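Local coordinates for protein putative sodium:solute symporter (Proteus mirabilis, PDB 5NV9) that imports the sialic acid N-acetylneuraminic acid across the bacterial inner membrane, using the sodium gradient as its driving force, at residues D36-G41 with K375-V380; S74-I79 with I291-F296; G173-V178 with S347-S352; E210-T215 with D219-T224. All blocks are in the same frame, centred on the assembly; numbering follows the deposited sequence.

Interaction 1. Residues D36-G41 with K375-V380; sequences DDYFRG and KVAKLV
The apolar part of this contact centres on the methyl group of Ala-377. Tyr-38 and Phe-39, neighbours on the short helix 35-40, both reach it. The CZ atom of Phe-39 lies 3.2 Å from Ala-377 CB, a tight approach for two carbons. CD2 of Tyr-38 is 3.8 Å from the same CB. Both rings meet the methyl obliquely. The two rings also pack on each other, with Tyr-38 CD2 over one face of the Phe-39 ring, toward its rim. Tyr-38 has CG turned away from its backbone N (chi1 -155°), and this carries the ring out to helix 370-398. There it crosses the Lys-378 chain at about a right angle, and Tyr-38 OH is 3.6 Å from Lys-378 CG. Tyr-38 CZ is 3.8 Å from Lys-378 CG, and Tyr-38 CE2 is 3.9 Å from Ala-377 O.

SiaT has the LeuT fold. Here a cytoplasmic helix meets the beginning of the transmembrane span 375-396. The axes of 36-40 and 375-380 come within 10.4 Å, with their N-to-C directions 42° apart.

The polar ends of the touching side chains have partners elsewhere. Tyr-38 OH is hydrogen-bonded to Trp-171 O, and Lys-378 makes a cation-pi contact with the Trp-171 ring. One tryptophan thus serves both sides of the contact.

Interaction 2. Residues S74-I79 with I291-F296; sequences SDWTFI and IGSALF
The indole of Trp-76 meets Ser-293 at its edge. Ser-293 OG lies in the ring plane, straight ahead of the N-H. Around the indole, Phe-221 packs edge-to-face, and the Phe-289 ring meets it with the planes at about 40°.

The polar link is the bond from Trp-76 NE1 to Ser-293 OG, 2.9 Å long with an angle of 168° at the hydrogen. Ser-293 carries OG beside its backbone N (chi1 -64°), on the side of helix 267-301 that looks toward the indole. No other pair of residues touches between the two segments.

The loop that bears Trp-76 has its own bracing. Asp-75 OD1 takes two bonds from Thr-77. The backbone N of Thr-77 donates at 2.8 Å on the anti side, which makes an Asx turn. The hydroxyl OG1 of Thr-77 donates at 2.6 Å on the syn side. Both donors are tilted out of the carboxylate plane, the N more so. The turn leads into helix 80-87.

The contact lies on the periplasmic side of the LeuT fold. The Trp-76 side chain is about 11 Å from the bound sialic acid. The single bond is directional: it satisfies the indole N-H and sets the edge of the ring against helix 267-301, while Phe-221, Phe-289 and Ile-286 also pack on the indole.

Interaction 3. Residues G173-V178 with S347-S352; sequences GGIEGV and SLNSIS
Asn-349 carries the contact from the 347-352 side, meeting Gly-174, Ile-175 and Val-178. It points its CB toward helix 155-203. With CG turned away from the backbone N (chi1 -176°), its amide reaches across to that helix and crosses the Ile-175 side chain at about a right angle. OD1 of Asn-349 is 3.7 Å from Ile-175 CD1 and 4.1 Å from Ile-175 CB. Asn-349 ND2 is 3.7 Å from Ile-175 N and 4.0 Å from Gly-174 C, with no bond between ND2 and that N. The methylene is less close, with Asn-349 CB 4.4 Å from Val-178 CG2. The buried amide gets its bonds elsewhere: OD1 accepts from Gln-259 NE2, and ND2 makes a weak bond to Tyr-38 O.

Further along the segment, Ser-352 turns to helix 370-398, where its OG bonds Ala-377 O.

Opposite Asn-349, helix 155-203 is kinked. The backbone N atoms of Ile-175 and Glu-176 lack the usual bond to the preceding turn, and Gly-174 has a positive phi of 71°. Ile-175 N is used instead by Tyr-38 O. The segments cross at -144°, with axes 10.0 Å apart at their closest.

The Val-178 side chain lies about 3 Å from a bound sodium and from the side chain of Ser-345. The packing therefore borders the second sodium site, termed Na3, whose ligands are Asp-182, Ser-342, Ser-345 and Ser-346 within the LeuT fold.

Interaction 4. Residues E210-T215 with D219-T224; sequences EIFTTT and DKFFPT
Lys-220 N bonds back to Thr-215 O at 3.0 Å, part of the Schellman motif that ends helix 207-217. Asp-219 takes the positive phi, 61°, that turns the chain out of the helix. The bond is nearly straight, 163° at the hydrogen.

The tight part gathers round Thr-215. Its CG2 lies anti to the backbone N, which puts the methyl over one face of the Phe-221 ring, 3.7 Å from the centroid, in a CH-pi contact. The same Thr-215 CG2 is 3.7 Å from Lys-220 CB. The Thr-215 hydroxyl sits beside its backbone N and bonds Ile-211 O. This carbonyl also accepts from Thr-215 N, and the two donors come from opposite faces of its plane. Lys-220 starts toward the helix, but its bent chain leads NZ off to Tyr-72 O and Ser-74 O.

The looser side is at the surface. There the exposed Phe-212 ring meets Phe-221 obliquely, with centroids 5.4 Å apart and planes at 35°. Asp-219 is exposed too, its CB directed away from the helix. At the ring edge, Phe-221 CE2 lies 3.5 Å from Phe-212 O.

Overall arrangement
The four contacts form two pairs on opposite sides of the chain's centre. Interactions 1 and 3, centred 8 Å apart, lie toward the cytoplasm. They meet through helices 35-40 and 155-203 and the consecutive helices 328-361 and 370-398. Interactions 2 and 4, centred 9 Å apart, lie toward the periplasm and are joined by a backbone bond from Trp-76 N to Phe-221 O. The centres of interactions 1 and 2 are 41 Å apart. Along the chain, interaction 1 spans the other three, interactions 2 and 3 alternate, and interaction 4 is local. In this outward-open state the sialic acid and sodium sites lie between the two pairs, with interaction 3 on the cytoplasmic side of the sodium.

Interaction 1. Residues D36-G41 with K375-V380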
loop_
_atom_site.group_PDB
_atom_site.type_symbol
_atom_site.label_atom_id
_atom_site.label_comp_id
_atom_site.label_asym_id
_atom_site.label_seq_id
_atom_site.Cartn_x
_atom_site.Cartn_y
_atom_site.Cartn_z
ATOM N N ASP A 36 16.601 13.752 -9.763
ATOM C CA ASP A 36 15.496 13.744 -10.697
ATOM C C ASP A 36 15.386 12.364 -11.297
ATOM O O ASP A 36 14.288 11.846 -11.372
ATOM C CB ASP A 36 15.680 14.750 -11.826
ATOM C CG ASP A 36 14.493 14.749 -12.773
ATOM O OD1 ASP A 36 13.412 15.237 -12.414
ATOM O OD2 ASP A 36 14.595 14.202 -13.870
ATOM N N ASP A 37 16.516 11.791 -11.734
ATOM C CA ASP A 37 16.533 10.400 -12.162
ATOM C C ASP A 37 15.990 9.481 -11.084
ATOM O O ASP A 37 15.085 8.724 -11.342
ATOM C CB ASP A 37 17.925 9.922 -12.578
ATOM C CG ASP A 37 18.471 10.717 -13.770
ATOM O OD1 ASP A 37 17.738 10.929 -14.814
ATOM O OD2 ASP A 37 19.618 11.168 -13.609
ATOM N N TYR A 38 16.519 9.597 -9.884
ATOM C CA TYR A 38 16.277 8.607 -8.856
ATOM C C TYR A 38 14.835 8.608 -8.312
ATOM O O TYR A 38 14.345 7.557 -7.920
ATOM C CB TYR A 38 17.271 8.837 -7.734
ATOM C CG TYR A 38 17.604 7.652 -6.884
ATOM C CD1 TYR A 38 18.536 6.693 -7.310
ATOM C CD2 TYR A 38 17.049 7.504 -5.622
ATOM C CE1 TYR A 38 18.879 5.622 -6.506
ATOM C CE2 TYR A 38 17.404 6.449 -4.812
ATOM C CZ TYR A 38 18.292 5.494 -5.274
ATOM O OH TYR A 38 18.658 4.464 -4.445
ATOM N N PHE A 39 14.201 9.787 -8.263
ATOM C CA PHE A 39 12.863 9.945 -7.696
ATOM C C PHE A 39 11.778 10.226 -8.743
ATOM O O PHE A 39 10.617 9.908 -8.502
ATOM C CB PHE A 39 12.848 11.044 -6.621
ATOM C CG PHE A 39 13.754 10.776 -5.419
ATOM C CD1 PHE A 39 13.639 9.625 -4.698
ATOM C CD2 PHE A 39 14.721 11.695 -5.050
ATOM C CE1 PHE A 39 14.436 9.387 -3.618
ATOM C CE2 PHE A 39 15.543 11.481 -3.959
ATOM C CZ PHE A 39 15.386 10.330 -3.216
ATOM N N ARG A 40 12.147 10.867 -9.864
ATOM C CA ARG A 40 11.179 11.271 -10.888
ATOM C C ARG A 40 11.354 10.447 -12.169
ATOM O O ARG A 40 10.492 10.468 -13.038
ATOM C CB ARG A 40 11.243 12.774 -11.160
ATOM C CG ARG A 40 10.933 13.608 -9.895
ATOM C CD ARG A 40 11.007 15.169 -10.049
ATOM N NE ARG A 40 10.545 15.566 -11.363
ATOM C CZ ARG A 40 9.345 16.018 -11.683
ATOM N NH1 ARG A 40 8.421 16.273 -10.786
ATOM N NH2 ARG A 40 9.109 16.285 -12.942
ATOM N N GLY A 41 12.446 9.684 -12.285
ATOM C CA GLY A 41 12.613 8.808 -13.441
ATOM C C GLY A 41 12.874 9.547 -14.773
ATOM O O GLY A 41 12.731 8.951 -15.843
ATOM N N LYS A 375 23.644 11.280 -3.342
ATOM C CA LYS A 375 24.177 10.540 -2.213
ATOM C C LYS A 375 23.163 10.303 -1.104
ATOM O O LYS A 375 23.044 9.202 -0.615
ATOM C CB LYS A 375 25.362 11.258 -1.600
ATOM C CG LYS A 375 26.689 10.943 -2.243
ATOM C CD LYS A 375 27.787 11.640 -1.449
ATOM C CE LYS A 375 27.664 11.312 0.036
ATOM N NZ LYS A 375 28.971 11.351 0.737
ATOM N N VAL A 376 22.468 11.356 -0.671
ATOM C CA VAL A 376 21.521 11.238 0.439
ATOM C C VAL A 376 20.302 10.406 0.036
ATOM O O VAL A 376 19.837 9.630 0.829
ATOM C CB VAL A 376 21.143 12.643 1.004
ATOM C CG1 VAL A 376 20.116 12.558 2.110
ATOM C CG2 VAL A 376 22.395 13.338 1.552
ATOM N N ALA A 377 19.836 10.562 -1.210
ATOM C CA ALA A 377 18.799 9.713 -1.796
ATOM C C ALA A 377 19.129 8.234 -1.626
ATOM O O ALA A 377 18.286 7.471 -1.133
ATOM C CB ALA A 377 18.587 10.044 -3.267
ATOM N N LYS A 378 20.357 7.839 -1.999
ATOM C CA LYS A 378 20.782 6.452 -1.821
ATOM C C LYS A 378 20.904 6.001 -0.381
ATOM O O LYS A 378 20.451 4.923 -0.023
ATOM C CB LYS A 378 22.089 6.195 -2.546
ATOM C CG LYS A 378 21.874 6.046 -4.036
ATOM C CD LYS A 378 23.186 5.937 -4.798
ATOM C CE LYS A 378 23.826 4.563 -4.644
ATOM N NZ LYS A 378 23.160 3.515 -5.495
ATOM N N LEU A 379 21.536 6.826 0.431
ATOM C CA LEU A 379 21.778 6.537 1.845
ATOM C C LEU A 379 20.501 6.250 2.616
ATOM O O LEU A 379 20.427 5.306 3.395
ATOM C CB LEU A 379 22.456 7.756 2.461
ATOM C CG LEU A 379 22.879 7.607 3.915
ATOM C CD1 LEU A 379 23.755 6.365 4.133
ATOM C CD2 LEU A 379 23.562 8.892 4.352
ATOM N N VAL A 380 19.457 7.031 2.351
ATOM C CA VAL A 380 18.242 6.875 3.114
ATOM C C VAL A 380 17.506 5.572 2.785
ATOM O O VAL A 380 16.808 5.017 3.622
ATOM C CB VAL A 380 17.337 8.107 2.991
ATOM C CG1 VAL A 380 15.992 7.856 3.650
ATOM C CG2 VAL A 380 18.010 9.289 3.623
#

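Interaction 2. Residues S74-I79 with I291-F296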
loop_
_atom_site.group_PDB
_atom_site.type_symbol
_atom_site.label_atom_id
_atom_site.label_comp_id
_atom_site.label_asym_id
_atom_site.label_seq_id
_atom_site.Cartn_x
_atom_site.Cartn_y
_atom_site.Cartn_z
ATOM N N SER A 74 -15.751 -14.985 6.576
ATOM C CA SER A 74 -16.947 -14.132 6.578
ATOM C C SER A 74 -17.543 -13.986 5.196
ATOM O O SER A 74 -18.270 -14.857 4.751
ATOM C CB SER A 74 -16.657 -12.742 7.209
ATOM O OG SER A 74 -15.701 -12.078 6.414
ATOM N N ASP A 75 -17.305 -12.843 4.546
ATOM C CA ASP A 75 -17.989 -12.567 3.337
ATOM C C ASP A 75 -17.177 -11.670 2.371
ATOM O O ASP A 75 -15.965 -11.441 2.558
ATOM C CB ASP A 75 -19.334 -11.973 3.717
ATOM C CG ASP A 75 -19.203 -10.712 4.581
ATOM O OD1 ASP A 75 -18.488 -9.765 4.187
ATOM O OD2 ASP A 75 -19.869 -10.616 5.623
ATOM N N TRP A 76 -17.826 -11.177 1.322
ATOM C CA TRP A 76 -17.164 -10.303 0.355
ATOM C C TRP A 76 -17.440 -8.840 0.618
ATOM O O TRP A 76 -17.075 -8.033 -0.218
ATOM C CB TRP A 76 -17.651 -10.594 -1.056
ATOM C CG TRP A 76 -17.142 -11.847 -1.695
ATOM C CD1 TRP A 76 -16.924 -13.049 -1.098
ATOM C CD2 TRP A 76 -16.868 -12.019 -3.069
ATOM N NE1 TRP A 76 -16.462 -13.952 -2.018
ATOM C CE2 TRP A 76 -16.402 -13.338 -3.238
ATOM C CE3 TRP A 76 -16.909 -11.153 -4.185
ATOM C CZ2 TRP A 76 -16.049 -13.856 -4.483
ATOM C CZ3 TRP A 76 -16.524 -11.654 -5.414
ATOM C CH2 TRP A 76 -16.065 -13.000 -5.554
ATOM N N THR A 77 -18.053 -8.453 1.731
ATOM C CA THR A 77 -18.428 -7.030 1.841
ATOM C C THR A 77 -17.283 -6.018 1.642
ATOM O O THR A 77 -17.511 -4.964 1.110
ATOM C CB THR A 77 -19.171 -6.704 3.136
ATOM O OG1 THR A 77 -18.438 -7.163 4.255
ATOM C CG2 THR A 77 -20.525 -7.324 3.114
ATOM N N PHE A 78 -16.075 -6.338 2.094
ATOM C CA PHE A 78 -14.926 -5.482 1.922
ATOM C C PHE A 78 -14.557 -5.116 0.485
ATOM O O PHE A 78 -13.912 -4.112 0.255
ATOM C CB PHE A 78 -13.705 -6.105 2.569
ATOM C CG PHE A 78 -13.566 -5.816 4.046
ATOM C CD1 PHE A 78 -14.657 -5.962 4.934
ATOM C CD2 PHE A 78 -12.314 -5.530 4.576
ATOM C CE1 PHE A 78 -14.505 -5.747 6.300
ATOM C CE2 PHE A 78 -12.159 -5.282 5.954
ATOM C CZ PHE A 78 -13.252 -5.409 6.812
ATOM N N ILE A 79 -14.981 -5.927 -0.485
ATOM C CA ILE A 79 -14.700 -5.669 -1.882
ATOM C C ILE A 79 -15.324 -4.318 -2.303
ATOM O O ILE A 79 -14.853 -3.695 -3.252
ATOM C CB ILE A 79 -15.106 -6.855 -2.832
ATOM C CG1 ILE A 79 -14.214 -6.865 -4.084
ATOM C CG2 ILE A 79 -16.608 -6.807 -3.189
ATOM C CD1 ILE A 79 -14.579 -7.900 -5.118
ATOM N N ILE A 291 -10.807 -16.744 -4.015
ATOM C CA ILE A 291 -9.943 -17.729 -3.388
ATOM C C ILE A 291 -10.385 -18.187 -1.974
ATOM O O ILE A 291 -10.411 -19.402 -1.711
ATOM C CB ILE A 291 -8.452 -17.313 -3.408
ATOM C CG1 ILE A 291 -7.905 -17.434 -4.822
ATOM C CG2 ILE A 291 -7.626 -18.203 -2.515
ATOM C CD1 ILE A 291 -6.706 -16.522 -5.015
ATOM N N GLY A 292 -10.728 -17.232 -1.091
ATOM C CA GLY A 292 -11.249 -17.540 0.242
ATOM C C GLY A 292 -12.553 -18.282 0.196
ATOM O O GLY A 292 -12.741 -19.230 0.908
ATOM N N SER A 293 -13.458 -17.891 -0.673
ATOM C CA SER A 293 -14.669 -18.657 -0.848
ATOM C C SER A 293 -14.444 -20.087 -1.378
ATOM O O SER A 293 -15.060 -21.074 -0.902
ATOM C CB SER A 293 -15.597 -17.860 -1.771
ATOM O OG SER A 293 -15.957 -16.648 -1.148
ATOM N N ALA A 294 -13.562 -20.196 -2.370
ATOM C CA ALA A 294 -13.139 -21.518 -2.887
ATOM C C ALA A 294 -12.533 -22.397 -1.856
ATOM O O ALA A 294 -12.865 -23.588 -1.811
ATOM C CB ALA A 294 -12.215 -21.390 -4.085
ATOM N N LEU A 295 -11.655 -21.845 -1.008
ATOM C CA LEU A 295 -10.973 -22.644 -0.012
ATOM C C LEU A 295 -11.913 -23.127 1.047
ATOM O O LEU A 295 -11.685 -24.198 1.613
ATOM C CB LEU A 295 -9.848 -21.869 0.670
ATOM C CG LEU A 295 -8.586 -21.623 -0.184
ATOM C CD1 LEU A 295 -7.652 -20.693 0.478
ATOM C CD2 LEU A 295 -7.858 -22.889 -0.521
ATOM N N PHE A 296 -12.900 -22.271 1.375
ATOM C CA PHE A 296 -13.943 -22.585 2.314
ATOM C C PHE A 296 -14.721 -23.816 1.837
ATOM O O PHE A 296 -14.946 -24.757 2.619
ATOM C CB PHE A 296 -14.867 -21.387 2.485
ATOM C CG PHE A 296 -16.178 -21.739 3.058
ATOM C CD1 PHE A 296 -16.282 -22.044 4.376
ATOM C CD2 PHE A 296 -17.287 -21.760 2.265
ATOM C CE1 PHE A 296 -17.493 -22.401 4.940
ATOM C CE2 PHE A 296 -18.511 -22.126 2.812
ATOM C CZ PHE A 296 -18.613 -22.455 4.145
#

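Interaction 3. Residues G173-V178 with S347-S352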
loop_
_atom_site.group_PDB
_atom_site.type_symbol
_atom_site.label_atom_id
_atom_site.label_comp_id
_atom_site.label_asym_id
_atom_site.label_seq_id
_atom_site.Cartn_x
_atom_site.Cartn_y
_atom_site.Cartn_z
ATOM N N GLY A 173 18.574 0.730 -8.280
ATOM C CA GLY A 173 17.711 0.972 -9.442
ATOM C C GLY A 173 16.928 2.245 -9.588
ATOM O O GLY A 173 16.447 2.568 -10.710
ATOM N N GLY A 174 16.761 2.971 -8.473
ATOM C CA GLY A 174 16.037 4.230 -8.498
ATOM C C GLY A 174 14.561 3.936 -8.706
ATOM O O GLY A 174 14.161 2.804 -8.593
ATOM N N ILE A 175 13.759 4.973 -8.935
ATOM C CA ILE A 175 12.331 4.818 -9.100
ATOM C C ILE A 175 12.027 4.043 -10.377
ATOM O O ILE A 175 11.000 3.335 -10.431
ATOM C CB ILE A 175 11.613 6.153 -9.130
ATOM C CG1 ILE A 175 10.095 5.921 -9.122
ATOM C CG2 ILE A 175 12.072 7.028 -10.339
ATOM C CD1 ILE A 175 9.535 5.069 -8.003
ATOM N N GLU A 176 12.911 4.134 -11.397
ATOM C CA GLU A 176 12.689 3.324 -12.623
ATOM C C GLU A 176 12.838 1.811 -12.405
ATOM O O GLU A 176 12.008 1.017 -12.838
ATOM C CB GLU A 176 13.547 3.792 -13.779
ATOM C CG GLU A 176 12.976 5.041 -14.430
ATOM C CD GLU A 176 13.985 5.693 -15.359
ATOM O OE1 GLU A 176 14.856 6.392 -14.830
ATOM O OE2 GLU A 176 13.903 5.461 -16.588
ATOM N N GLY A 177 13.881 1.432 -11.694
ATOM C CA GLY A 177 14.002 0.068 -11.307
ATOM C C GLY A 177 12.940 -0.450 -10.364
ATOM O O GLY A 177 12.587 -1.621 -10.418
ATOM N N VAL A 178 12.409 0.441 -9.524
ATOM C CA VAL A 178 11.346 0.105 -8.630
ATOM C C VAL A 178 10.052 -0.094 -9.441
ATOM O O VAL A 178 9.260 -1.008 -9.186
ATOM C CB VAL A 178 11.132 1.228 -7.596
ATOM C CG1 VAL A 178 9.869 0.975 -6.866
ATOM C CG2 VAL A 178 12.262 1.238 -6.586
ATOM N N SER A 347 7.792 1.875 -0.906
ATOM C CA SER A 347 7.766 2.559 0.364
ATOM C C SER A 347 9.191 3.073 0.698
ATOM O O SER A 347 9.339 4.207 1.178
ATOM C CB SER A 347 7.274 1.633 1.508
ATOM O OG SER A 347 5.854 1.483 1.571
ATOM N N LEU A 348 10.233 2.273 0.438
ATOM C CA LEU A 348 11.638 2.742 0.686
ATOM C C LEU A 348 12.056 3.929 -0.198
ATOM O O LEU A 348 12.585 4.962 0.298
ATOM C CB LEU A 348 12.654 1.640 0.516
ATOM C CG LEU A 348 12.645 0.454 1.510
ATOM C CD1 LEU A 348 13.683 -0.603 1.067
ATOM C CD2 LEU A 348 12.879 0.856 2.930
ATOM N N ASN A 349 11.788 3.822 -1.479
ATOM C CA ASN A 349 12.048 4.936 -2.364
ATOM C C ASN A 349 11.260 6.217 -2.008
ATOM O O ASN A 349 11.815 7.323 -2.068
ATOM C CB ASN A 349 11.813 4.564 -3.805
ATOM C CG ASN A 349 12.177 5.694 -4.757
ATOM O OD1 ASN A 349 11.324 6.494 -5.070
ATOM N ND2 ASN A 349 13.399 5.701 -5.291
ATOM N N SER A 350 9.991 6.069 -1.634
ATOM C CA SER A 350 9.172 7.236 -1.273
ATOM C C SER A 350 9.621 7.839 -0.032
ATOM O O SER A 350 9.521 9.059 0.119
ATOM C CB SER A 350 7.710 6.878 -1.197
ATOM O OG SER A 350 7.286 6.530 -2.507
ATOM N N ILE A 351 10.002 7.002 0.935
ATOM C CA ILE A 351 10.603 7.500 2.193
ATOM C C ILE A 351 11.800 8.344 1.896
ATOM O O ILE A 351 11.914 9.492 2.373
ATOM C CB ILE A 351 10.965 6.413 3.165
ATOM C CG1 ILE A 351 9.724 5.841 3.797
ATOM C CG2 ILE A 351 11.861 6.961 4.289
ATOM C CD1 ILE A 351 9.908 4.435 4.369
ATOM N N SER A 352 12.702 7.824 1.099
ATOM C CA SER A 352 13.876 8.622 0.664
ATOM C C SER A 352 13.531 9.832 -0.156
ATOM O O SER A 352 14.204 10.822 0.013
ATOM C CB SER A 352 14.877 7.795 -0.065
ATOM O OG SER A 352 16.003 8.568 -0.441
#

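Interaction 4. Residues E210-T215 with D219-T224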
loop_
_atom_site.group_PDB
_atom_site.type_symbol
_atom_site.label_atom_id
_atom_site.label_comp_id
_atom_site.label_asym_id
_atom_site.label_seq_id
_atom_site.Cartn_x
_atom_site.Cartn_y
_atom_site.Cartn_z
ATOM N N GLU A 210 -20.413 -25.344 -7.947
ATOM C CA GLU A 210 -20.544 -25.692 -6.538
ATOM C C GLU A 210 -19.890 -24.650 -5.575
ATOM O O GLU A 210 -20.424 -24.378 -4.525
ATOM C CB GLU A 210 -20.034 -27.105 -6.338
ATOM C CG GLU A 210 -20.114 -27.669 -4.939
ATOM C CD GLU A 210 -21.544 -27.773 -4.427
ATOM O OE1 GLU A 210 -22.536 -27.621 -5.187
ATOM O OE2 GLU A 210 -21.687 -27.998 -3.228
ATOM N N ILE A 211 -18.760 -24.050 -5.934
ATOM C CA ILE A 211 -18.210 -22.983 -5.140
ATOM C C ILE A 211 -19.182 -21.802 -5.015
ATOM O O ILE A 211 -19.419 -21.330 -3.901
ATOM C CB ILE A 211 -16.872 -22.498 -5.716
ATOM C CG1 ILE A 211 -15.808 -23.546 -5.434
ATOM C CG2 ILE A 211 -16.479 -21.144 -5.086
ATOM C CD1 ILE A 211 -14.529 -23.390 -6.253
ATOM N N PHE A 212 -19.788 -21.386 -6.129
ATOM C CA PHE A 212 -20.777 -20.334 -6.141
ATOM C C PHE A 212 -21.988 -20.585 -5.222
ATOM O O PHE A 212 -22.352 -19.707 -4.405
ATOM C CB PHE A 212 -21.289 -20.020 -7.565
ATOM C CG PHE A 212 -22.306 -18.907 -7.596
ATOM C CD1 PHE A 212 -21.905 -17.567 -7.570
ATOM C CD2 PHE A 212 -23.659 -19.188 -7.653
ATOM C CE1 PHE A 212 -22.829 -16.543 -7.579
ATOM C CE2 PHE A 212 -24.590 -18.168 -7.682
ATOM C CZ PHE A 212 -24.181 -16.844 -7.631
ATOM N N THR A 213 -22.603 -21.737 -5.426
ATOM C CA THR A 213 -23.874 -22.133 -4.801
ATOM C C THR A 213 -23.730 -22.316 -3.330
ATOM O O THR A 213 -24.568 -21.789 -2.565
ATOM C CB THR A 213 -24.398 -23.438 -5.426
ATOM O OG1 THR A 213 -24.970 -23.087 -6.666
ATOM C CG2 THR A 213 -25.491 -24.099 -4.601
ATOM N N THR A 214 -22.672 -23.028 -2.931
ATOM C CA THR A 214 -22.404 -23.221 -1.516
ATOM C C THR A 214 -22.154 -21.869 -0.814
ATOM O O THR A 214 -22.693 -21.589 0.295
ATOM C CB THR A 214 -21.173 -24.080 -1.283
ATOM O OG1 THR A 214 -21.329 -25.326 -1.935
ATOM C CG2 THR A 214 -20.949 -24.306 0.216
ATOM N N THR A 215 -21.348 -21.026 -1.459
ATOM C CA THR A 215 -21.072 -19.728 -0.902
ATOM C C THR A 215 -22.321 -18.894 -0.775
ATOM O O THR A 215 -22.509 -18.237 0.248
ATOM C CB THR A 215 -19.969 -18.964 -1.695
ATOM O OG1 THR A 215 -18.770 -19.709 -1.669
ATOM C CG2 THR A 215 -19.685 -17.678 -1.069
ATOM N N ASP A 219 -24.715 -17.555 2.663
ATOM C CA ASP A 219 -24.827 -16.125 2.789
ATOM C C ASP A 219 -23.441 -15.456 2.924
ATOM O O ASP A 219 -23.262 -14.524 3.670
ATOM C CB ASP A 219 -25.743 -15.779 3.984
ATOM C CG ASP A 219 -26.467 -14.452 3.823
ATOM O OD1 ASP A 219 -26.664 -13.989 2.676
ATOM O OD2 ASP A 219 -26.835 -13.839 4.866
ATOM N N LYS A 220 -22.470 -15.925 2.176
ATOM C CA LYS A 220 -21.128 -15.446 2.312
ATOM C C LYS A 220 -20.703 -14.524 1.179
ATOM O O LYS A 220 -19.484 -14.349 0.946
ATOM C CB LYS A 220 -20.173 -16.631 2.458
ATOM C CG LYS A 220 -20.244 -17.313 3.811
ATOM C CD LYS A 220 -19.478 -18.632 3.866
ATOM C CE LYS A 220 -17.945 -18.479 4.014
ATOM N NZ LYS A 220 -17.553 -17.717 5.210
ATOM N N PHE A 221 -21.654 -13.996 0.423
ATOM C CA PHE A 221 -21.341 -12.892 -0.517
ATOM C C PHE A 221 -21.641 -11.531 0.126
ATOM O O PHE A 221 -20.737 -10.908 0.656
ATOM C CB PHE A 221 -22.054 -13.064 -1.844
ATOM C CG PHE A 221 -21.483 -14.163 -2.680
ATOM C CD1 PHE A 221 -20.175 -14.110 -3.099
ATOM C CD2 PHE A 221 -22.259 -15.221 -3.084
ATOM C CE1 PHE A 221 -19.640 -15.116 -3.901
ATOM C CE2 PHE A 221 -21.735 -16.261 -3.873
ATOM C CZ PHE A 221 -20.423 -16.203 -4.269
ATOM N N PHE A 222 -22.896 -11.098 0.133
ATOM C CA PHE A 222 -23.262 -9.766 0.666
ATOM C C PHE A 222 -24.415 -9.952 1.618
ATOM O O PHE A 222 -25.572 -9.736 1.231
ATOM C CB PHE A 222 -23.568 -8.784 -0.487
ATOM C CG PHE A 222 -22.402 -8.590 -1.421
ATOM C CD1 PHE A 222 -21.386 -7.723 -1.103
ATOM C CD2 PHE A 222 -22.294 -9.341 -2.575
ATOM C CE1 PHE A 222 -20.312 -7.556 -1.949
ATOM C CE2 PHE A 222 -21.216 -9.193 -3.432
ATOM C CZ PHE A 222 -20.216 -8.308 -3.111
ATOM N N PRO A 223 -24.126 -10.418 2.855
ATOM C CA PRO A 223 -25.272 -10.754 3.740
ATOM C C PRO A 223 -26.011 -9.450 4.134
ATOM O O PRO A 223 -25.372 -8.465 4.469
ATOM C CB PRO A 223 -24.611 -11.429 4.966
ATOM C CG PRO A 223 -23.150 -11.106 4.861
ATOM C CD PRO A 223 -22.826 -10.734 3.469
ATOM N N THR A 224 -27.328 -9.430 4.015
ATOM C CA THR A 224 -28.071 -8.210 4.248
ATOM C C THR A 224 -28.121 -7.879 5.752
ATOM O O THR A 224 -28.442 -6.768 6.130
ATOM C CB THR A 224 -29.475 -8.297 3.655
ATOM O OG1 THR A 224 -30.136 -9.429 4.189
ATOM C CG2 THR A 224 -29.409 -8.428 2.173
#